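Local coordinates for protein beta-glucanase (Bacteroides thetaiotaomicron, PDB 6EUG) that probably cleaves beta-1,3-galactosidic linkages of arabinogalactan, this chain being the family 43 glycoside hydrolase part of a longer protein, with glucoimidazole bound in its pocket, at residues G49-E54 with Y58-H63; K113-A118 with L217-D222; T322-L327 with G331-M336. One frame throughout, in Å; residues are numbered along the deposited sequence.

In the fold
The chain folds as a five-bladed beta-propeller, the fold of family 43 glycoside hydrolases, and all three contacts involve strands nearest its axis. Contact 1 is the inner hairpin of the first blade, contact 2 joins the innermost strands of the second and third blades, and contact 3 is the inner hairpin of the fifth; along the chain they follow in series. The centre of contact 1 lies about 13 Å from those of contacts 2 and 3. L51 packs on V114, I50 on M336 and K113 on T322. The strands lie beside the glucoimidazole pocket, the side chains of K113 and T322 being about 9 Å and about 8 Å from the ligand; pocket residues E110, R111 and Q320 belong to strands 108-117 and 320-327.

Contact 1 of 3, residues G49-E54 with Y58-H63; sequences GILFHE and YWFGEH
G49 and F60 exchange a pair of backbone hydrogen bonds, G49 N to F60 O at 3.1 Å and F60 N to G49 O at 3.0 Å, and two residues on L51 and Y58 repeat the pattern. There the bond from Y58 N to L51 O, at 2.8 Å, is the straightest of the four, with 173° at the hydrogen; L51 N returns one to Y58 O. Between them I50 and W59 form a non-hydrogen-bonded pair. The amide and carbonyl of the two residues point away from one another, and the backbone of W59 bonds instead to Y78 in the next strand outward. Y58 O takes a further CA-H contact from I50, 3.2 Å from I50 CA.

Near the turn a water bridges H53 O and Y58 OH. It donates to H53 O at 2.7 Å and lies in the plane of the Y58 ring at its edge, as H53 O does. On the same face of the sheet L51 CG sits between its backbone N and carbonyl carbon (chi1 65°), which places it beside the edge of the F60 ring, and chi2 (77°) then takes CD1 to 4.0 Å from Y58 CD1; V114 of the second blade packs on both L51 and F60. On the other face I50 CG1 meets W59 CB, with CD1 over the rim of the indole. Farther on, E62 OE1 accepts from the backbone N of R111, a residue of the ligand pocket, while OE2 forms a salt bridge with R64. This is an antiparallel beta hairpin, the innermost pair of strands in a propeller blade.

Contact 2 of 3, residues K113-A118 with L217-D222; sequences KVIYNA and LFVDDD
L217 lays its CD1 methyl against K113, 3.8 Å from K113 CB and 3.7 Å from K113 O, and the same methyl reaches I115 CD1 at 3.9 Å. The L217 and I115 side chains cross at about a right angle. I115 holds CG1 between its own backbone N and carbonyl carbon (chi1 59°), which leaves CG2 anti to the carbonyl carbon, beside the backbone N; there it fits against both V219 CG2, at 3.8 Å, and L217 CB. I115 is thus seated across two alternate residues of the partner strand, touching L217 with one branch and both L217 and V219 with the other.

No hydrogen bond crosses the interface. The strand axes run in nearly the same direction, 20° apart, but approach only to 7.6 Å, so side chains fill the gap where a shared sheet would have backbone bonds. L217 N is buried here with no partner in the model. Each strand keeps its backbone pairing within its own blade: K113 and I115 bond to W126 and V124, and F218 to Y226.

K113 contributes its CB and CG to the packing, then bends at chi2 (-72°) and carries its amine away from L217, to weak hydrogen bonds with the carbonyls of R111 and G47. From a neighbouring loop Y246 packs on I115. Apolar side chains interlocking between the innermost strands of two successive blades form the blade-to-blade packing of a beta-propeller.

Contact 3 of 3, residues T322-L327 with G331-M336; sequences TYILPL and GQFFFM
The innermost antiparallel hairpin of the fifth propeller blade carries a beta bulge at each end. In the classic bulge T322 and Y323 both face M336: T322 N, at 2.8 Å, and Y323 N, at 3.2 Å, donate to M336 O from the same face of its carbonyl plane, and M336 N bonds back to Y323 O. Toward the turn G331, with positive phi, and Q332 both face L327 in a G1 bulge, where L327 N bonds to Q332 O but the return bond from Q332 N to L327 O is weak, at 3.4 Å. L325 and F334 make a reciprocal pair between them.

M336 and Y323 run side by side, and the sulfur sits at the ring edge, 4.0 Å from Y323 CD2, in a Met-aromatic contact. On the same face L327 crosses F334 at about a right angle, with CD1 only 3.3 Å from F334 CE1, a tight fit; the F334 ring also lies nearly parallel to that of W371. The opposite face has P326 CB against F333 CE2 at 3.8 Å, and I324 CG2 beside F333 CB.

With chi1 at -167°, T322 OG1 lies opposite its amide nitrogen and bonds to G48 O of the first blade, while Y323 OH makes a probable hydrogen bond to I50 O. Together these links from the last blade to the first belong to the closure of a five-bladed propeller.

Contact 1 of 3, residues G49-E54 with Y58-H63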
# COMPACT_ATOMS: atom_id res chain seq x y z
N GLY A 49 4.73 -6.53 2.32
CA GLY A 49 5.47 -5.70 3.27
C GLY A 49 6.02 -6.56 4.40
O GLY A 49 5.64 -7.73 4.50
N ILE A 50 6.90 -5.98 5.24
CA ILE A 50 7.68 -6.73 6.22
C ILE A 50 7.63 -6.04 7.59
O ILE A 50 7.59 -4.81 7.70
CB ILE A 50 9.15 -6.92 5.71
CG1 ILE A 50 9.17 -7.87 4.49
CG2 ILE A 50 10.06 -7.43 6.83
CD1 ILE A 50 10.53 -8.05 3.84
N LEU A 51 7.58 -6.84 8.65
CA LEU A 51 7.92 -6.35 10.00
C LEU A 51 8.91 -7.26 10.74
O LEU A 51 9.10 -8.41 10.35
CB LEU A 51 6.67 -6.17 10.82
CG LEU A 51 5.85 -7.41 11.17
CD1 LEU A 51 6.46 -8.24 12.30
CD2 LEU A 51 4.45 -7.01 11.60
N PHE A 52 9.50 -6.74 11.82
CA PHE A 52 10.43 -7.48 12.68
C PHE A 52 9.84 -7.65 14.07
O PHE A 52 9.41 -6.67 14.67
CB PHE A 52 11.76 -6.71 12.79
CG PHE A 52 12.90 -7.49 13.47
CD1 PHE A 52 13.62 -8.46 12.78
CD2 PHE A 52 13.27 -7.22 14.80
CE1 PHE A 52 14.68 -9.15 13.38
CE2 PHE A 52 14.32 -7.92 15.41
CZ PHE A 52 15.03 -8.86 14.72
N HIS A 53 9.85 -8.88 14.60
CA HIS A 53 9.34 -9.16 15.94
C HIS A 53 10.03 -10.35 16.60
O HIS A 53 10.14 -11.42 16.00
CB HIS A 53 7.84 -9.41 15.91
CG HIS A 53 7.21 -9.46 17.27
ND1 HIS A 53 6.88 -8.32 17.96
CD2 HIS A 53 6.85 -10.51 18.05
CE1 HIS A 53 6.33 -8.66 19.12
NE2 HIS A 53 6.30 -9.98 19.20
N GLU A 54 10.46 -10.15 17.85
CA GLU A 54 11.12 -11.19 18.63
C GLU A 54 12.22 -11.93 17.81
O GLU A 54 12.28 -13.15 17.78
CB GLU A 54 10.09 -12.15 19.29
CG GLU A 54 9.31 -11.48 20.43
CD GLU A 54 8.22 -12.34 21.08
OE1 GLU A 54 7.97 -13.49 20.62
OE2 GLU A 54 7.58 -11.86 22.06
N TYR A 58 9.05 -11.02 9.34
CA TYR A 58 7.84 -11.60 8.73
C TYR A 58 7.44 -10.82 7.48
O TYR A 58 7.28 -9.60 7.55
CB TYR A 58 6.70 -11.65 9.75
CG TYR A 58 7.03 -12.54 10.93
CD1 TYR A 58 7.74 -12.05 12.04
CD2 TYR A 58 6.65 -13.86 10.95
CE1 TYR A 58 8.05 -12.88 13.12
CE2 TYR A 58 6.96 -14.69 12.03
CZ TYR A 58 7.67 -14.20 13.11
OH TYR A 58 8.01 -15.04 14.19
N TRP A 59 7.29 -11.55 6.37
CA TRP A 59 6.92 -11.02 5.04
C TRP A 59 5.50 -11.50 4.73
O TRP A 59 5.28 -12.69 4.67
CB TRP A 59 7.91 -11.54 4.01
CG TRP A 59 7.73 -11.14 2.54
CD1 TRP A 59 6.72 -10.39 1.97
CD2 TRP A 59 8.59 -11.53 1.45
NE1 TRP A 59 6.95 -10.27 0.60
CE2 TRP A 59 8.07 -10.98 0.27
CE3 TRP A 59 9.76 -12.32 1.37
CZ2 TRP A 59 8.66 -11.20 -0.99
CZ3 TRP A 59 10.36 -12.52 0.14
CH2 TRP A 59 9.82 -11.97 -1.04
N PHE A 60 4.55 -10.57 4.67
CA PHE A 60 3.17 -10.85 4.26
C PHE A 60 2.91 -10.41 2.83
O PHE A 60 3.39 -9.32 2.43
CB PHE A 60 2.17 -10.14 5.19
CG PHE A 60 2.42 -10.39 6.66
CD1 PHE A 60 3.35 -9.61 7.40
CD2 PHE A 60 1.81 -11.49 7.31
CE1 PHE A 60 3.59 -9.88 8.74
CE2 PHE A 60 2.04 -11.74 8.66
CZ PHE A 60 2.95 -10.94 9.37
N GLY A 61 2.12 -11.18 2.07
CA GLY A 61 1.76 -10.75 0.71
C GLY A 61 0.60 -11.57 0.13
O GLY A 61 0.11 -12.55 0.76
N GLU A 62 0.19 -11.18 -1.07
CA GLU A 62 -0.90 -11.85 -1.83
C GLU A 62 -0.43 -13.23 -2.30
O GLU A 62 0.69 -13.37 -2.85
CB GLU A 62 -1.22 -11.03 -3.07
CG GLU A 62 -1.62 -9.59 -2.82
CD GLU A 62 -1.36 -8.67 -4.00
OE1 GLU A 62 -1.62 -7.46 -3.85
OE2 GLU A 62 -0.92 -9.15 -5.09
N HIS A 63 -1.24 -14.26 -2.03
CA HIS A 63 -1.06 -15.55 -2.68
C HIS A 63 -1.76 -15.48 -4.06
O HIS A 63 -2.99 -15.34 -4.13
CB HIS A 63 -1.65 -16.67 -1.80
CG HIS A 63 -1.47 -18.04 -2.34
ND1 HIS A 63 -2.10 -18.46 -3.50
CD2 HIS A 63 -0.81 -19.11 -1.85
CE1 HIS A 63 -1.81 -19.74 -3.70
NE2 HIS A 63 -1.01 -20.15 -2.73
O HOH W 1 9.38 -14.02 16.31

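Contact 2 of 3, residues K113-A118 with L217-D222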
# COMPACT_ATOMS: atom_id res chain seq x y z
N LYS A 113 -0.78 -5.24 4.69
CA LYS A 113 0.26 -4.68 5.56
C LYS A 113 -0.07 -5.03 7.00
O LYS A 113 -1.23 -5.05 7.39
CB LYS A 113 0.39 -3.16 5.42
CG LYS A 113 0.55 -2.66 3.96
CD LYS A 113 1.94 -2.99 3.42
CE LYS A 113 2.06 -2.64 1.95
NZ LYS A 113 1.20 -3.54 1.07
N VAL A 114 0.97 -5.29 7.79
CA VAL A 114 0.84 -5.60 9.22
C VAL A 114 1.69 -4.65 10.05
O VAL A 114 2.89 -4.44 9.73
CB VAL A 114 1.24 -7.09 9.53
CG1 VAL A 114 1.05 -7.43 10.99
CG2 VAL A 114 0.40 -8.05 8.69
N ILE A 115 1.08 -4.16 11.14
CA ILE A 115 1.74 -3.33 12.15
C ILE A 115 1.49 -3.87 13.57
O ILE A 115 0.45 -4.47 13.86
CB ILE A 115 1.30 -1.85 12.05
CG1 ILE A 115 -0.22 -1.68 12.21
CG2 ILE A 115 1.82 -1.23 10.76
CD1 ILE A 115 -0.76 -0.28 12.02
N TYR A 116 2.47 -3.65 14.46
CA TYR A 116 2.36 -4.11 15.84
C TYR A 116 1.91 -2.96 16.69
O TYR A 116 2.50 -1.87 16.60
CB TYR A 116 3.72 -4.61 16.36
CG TYR A 116 3.71 -5.08 17.82
CD1 TYR A 116 3.03 -6.23 18.20
CD2 TYR A 116 4.40 -4.37 18.81
CE1 TYR A 116 3.01 -6.65 19.53
CE2 TYR A 116 4.40 -4.78 20.14
CZ TYR A 116 3.70 -5.92 20.50
OH TYR A 116 3.68 -6.34 21.80
N ASN A 117 0.89 -3.19 17.52
CA ASN A 117 0.39 -2.14 18.40
C ASN A 117 1.00 -2.37 19.76
O ASN A 117 0.63 -3.35 20.45
CB ASN A 117 -1.14 -2.15 18.49
CG ASN A 117 -1.66 -1.05 19.37
OD1 ASN A 117 -1.32 -0.94 20.57
ND2 ASN A 117 -2.44 -0.19 18.79
N ALA A 118 1.92 -1.49 20.15
CA ALA A 118 2.64 -1.65 21.46
C ALA A 118 1.71 -1.60 22.68
O ALA A 118 1.93 -2.35 23.65
CB ALA A 118 3.74 -0.61 21.59
N LEU A 217 0.35 1.29 5.34
CA LEU A 217 0.30 1.71 6.77
C LEU A 217 1.62 2.28 7.20
O LEU A 217 2.67 1.86 6.71
CB LEU A 217 -0.03 0.51 7.68
CG LEU A 217 -1.35 -0.23 7.48
CD1 LEU A 217 -1.45 -1.51 8.35
CD2 LEU A 217 -2.57 0.65 7.74
N PHE A 218 1.58 3.18 8.19
CA PHE A 218 2.81 3.71 8.79
C PHE A 218 2.60 4.02 10.26
O PHE A 218 1.64 4.71 10.60
CB PHE A 218 3.33 4.97 8.07
CG PHE A 218 4.70 5.43 8.57
CD1 PHE A 218 5.84 4.73 8.22
CD2 PHE A 218 4.83 6.51 9.41
CE1 PHE A 218 7.09 5.11 8.69
CE2 PHE A 218 6.07 6.90 9.89
CZ PHE A 218 7.21 6.21 9.53
N VAL A 219 3.49 3.49 11.12
CA VAL A 219 3.52 3.83 12.55
C VAL A 219 4.56 4.95 12.81
O VAL A 219 5.78 4.78 12.60
CB VAL A 219 3.84 2.62 13.46
CG1 VAL A 219 3.82 3.05 14.95
CG2 VAL A 219 2.88 1.46 13.24
N ASP A 220 4.06 6.08 13.27
CA ASP A 220 4.91 7.25 13.52
C ASP A 220 5.61 7.17 14.90
O ASP A 220 5.35 6.25 15.71
CB ASP A 220 4.05 8.51 13.39
CG ASP A 220 4.82 9.74 12.91
OD1 ASP A 220 6.06 9.71 12.74
OD2 ASP A 220 4.16 10.79 12.80
N ASP A 221 6.52 8.10 15.14
CA ASP A 221 7.36 8.06 16.34
C ASP A 221 6.62 8.36 17.66
O ASP A 221 7.09 7.96 18.73
CB ASP A 221 8.67 8.88 16.15
CG ASP A 221 8.43 10.29 15.66
OD1 ASP A 221 7.25 10.76 15.66
OD2 ASP A 221 9.43 10.93 15.27
N ASP A 222 5.42 8.96 17.56
CA ASP A 222 4.51 9.16 18.69
C ASP A 222 3.54 8.00 18.97
O ASP A 222 2.63 8.14 19.78
CB ASP A 222 3.73 10.46 18.48
CG ASP A 222 2.89 10.47 17.21
OD1 ASP A 222 2.89 9.48 16.43
OD2 ASP A 222 2.18 11.49 17.02

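Contact 3 of 3, residues T322-L327 with G331-M336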
# COMPACT_ATOMS: atom_id res chain seq x y z
N THR A 322 6.08 -1.41 -3.63
CA THR A 322 5.20 -2.04 -2.60
C THR A 322 5.49 -1.67 -1.14
O THR A 322 4.56 -1.63 -0.35
CB THR A 322 5.02 -3.56 -2.77
OG1 THR A 322 3.94 -4.04 -1.94
CG2 THR A 322 6.30 -4.35 -2.52
N TYR A 323 6.76 -1.45 -0.77
CA TYR A 323 7.10 -1.23 0.64
C TYR A 323 8.51 -0.65 0.78
O TYR A 323 9.38 -0.91 -0.07
CB TYR A 323 7.02 -2.59 1.44
CG TYR A 323 7.01 -2.39 2.97
CD1 TYR A 323 5.86 -1.91 3.60
CD2 TYR A 323 8.12 -2.71 3.75
CE1 TYR A 323 5.85 -1.66 4.98
CE2 TYR A 323 8.11 -2.47 5.13
CZ TYR A 323 6.96 -1.97 5.74
OH TYR A 323 6.94 -1.73 7.09
N ILE A 324 8.74 0.09 1.86
CA ILE A 324 10.08 0.52 2.23
C ILE A 324 10.39 -0.02 3.64
O ILE A 324 9.73 0.35 4.63
CB ILE A 324 10.30 2.05 2.06
CG1 ILE A 324 10.32 2.36 0.52
CG2 ILE A 324 11.69 2.44 2.61
CD1 ILE A 324 10.06 3.78 0.15
N LEU A 325 11.38 -0.92 3.69
CA LEU A 325 11.81 -1.59 4.96
C LEU A 325 12.91 -0.78 5.63
O LEU A 325 14.01 -0.67 5.06
CB LEU A 325 12.37 -2.98 4.67
CG LEU A 325 12.95 -3.82 5.82
CD1 LEU A 325 11.91 -4.10 6.90
CD2 LEU A 325 13.57 -5.09 5.25
N PRO A 326 12.66 -0.28 6.86
CA PRO A 326 13.77 0.31 7.62
C PRO A 326 14.59 -0.76 8.36
O PRO A 326 14.02 -1.76 8.82
CB PRO A 326 13.07 1.22 8.64
CG PRO A 326 11.59 1.14 8.35
CD PRO A 326 11.37 -0.11 7.57
N LEU A 327 15.91 -0.55 8.47
CA LEU A 327 16.78 -1.32 9.36
C LEU A 327 17.36 -0.31 10.37
O LEU A 327 18.43 0.23 10.14
CB LEU A 327 17.93 -2.02 8.60
CG LEU A 327 17.57 -3.08 7.54
CD1 LEU A 327 18.85 -3.75 7.02
CD2 LEU A 327 16.65 -4.15 8.10
N GLY A 331 20.56 2.58 10.52
CA GLY A 331 20.08 3.77 9.83
C GLY A 331 19.91 3.65 8.33
O GLY A 331 20.06 4.63 7.59
N GLN A 332 19.52 2.46 7.89
CA GLN A 332 19.36 2.16 6.46
C GLN A 332 17.90 1.90 6.10
O GLN A 332 17.06 1.63 7.00
CB GLN A 332 20.23 0.98 6.07
CG GLN A 332 21.75 1.26 6.09
CD GLN A 332 22.62 0.01 5.90
OE1 GLN A 332 22.11 -1.09 5.70
NE2 GLN A 332 23.94 0.19 5.98
N PHE A 333 17.63 1.92 4.78
CA PHE A 333 16.29 1.71 4.21
C PHE A 333 16.41 0.96 2.90
O PHE A 333 17.41 1.19 2.16
CB PHE A 333 15.56 3.06 3.97
CG PHE A 333 15.41 3.88 5.21
CD1 PHE A 333 16.40 4.80 5.61
CD2 PHE A 333 14.26 3.78 5.99
CE1 PHE A 333 16.26 5.54 6.77
CE2 PHE A 333 14.12 4.53 7.16
CZ PHE A 333 15.12 5.42 7.53
N PHE A 334 15.46 0.06 2.62
CA PHE A 334 15.42 -0.72 1.36
C PHE A 334 14.08 -0.65 0.67
O PHE A 334 13.05 -0.73 1.32
CB PHE A 334 15.83 -2.21 1.64
CG PHE A 334 17.18 -2.29 2.30
CD1 PHE A 334 17.31 -2.02 3.67
CD2 PHE A 334 18.33 -2.47 1.54
CE1 PHE A 334 18.56 -1.96 4.27
CE2 PHE A 334 19.59 -2.46 2.14
CZ PHE A 334 19.72 -2.18 3.51
N PHE A 335 14.15 -0.45 -0.66
CA PHE A 335 12.99 -0.32 -1.55
C PHE A 335 12.57 -1.71 -2.03
O PHE A 335 13.42 -2.46 -2.53
CB PHE A 335 13.37 0.58 -2.74
CG PHE A 335 12.31 0.71 -3.81
CD1 PHE A 335 11.14 1.44 -3.56
CD2 PHE A 335 12.51 0.17 -5.08
CE1 PHE A 335 10.18 1.61 -4.54
CE2 PHE A 335 11.57 0.37 -6.09
CZ PHE A 335 10.39 1.07 -5.81
N MET A 336 11.30 -2.05 -1.82
CA MET A 336 10.69 -3.30 -2.29
C MET A 336 9.65 -2.99 -3.36
O MET A 336 8.78 -2.10 -3.18
CB MET A 336 10.03 -4.07 -1.13
CG MET A 336 10.98 -4.54 -0.04
SD MET A 336 10.15 -5.23 1.40
CE MET A 336 9.04 -6.43 0.65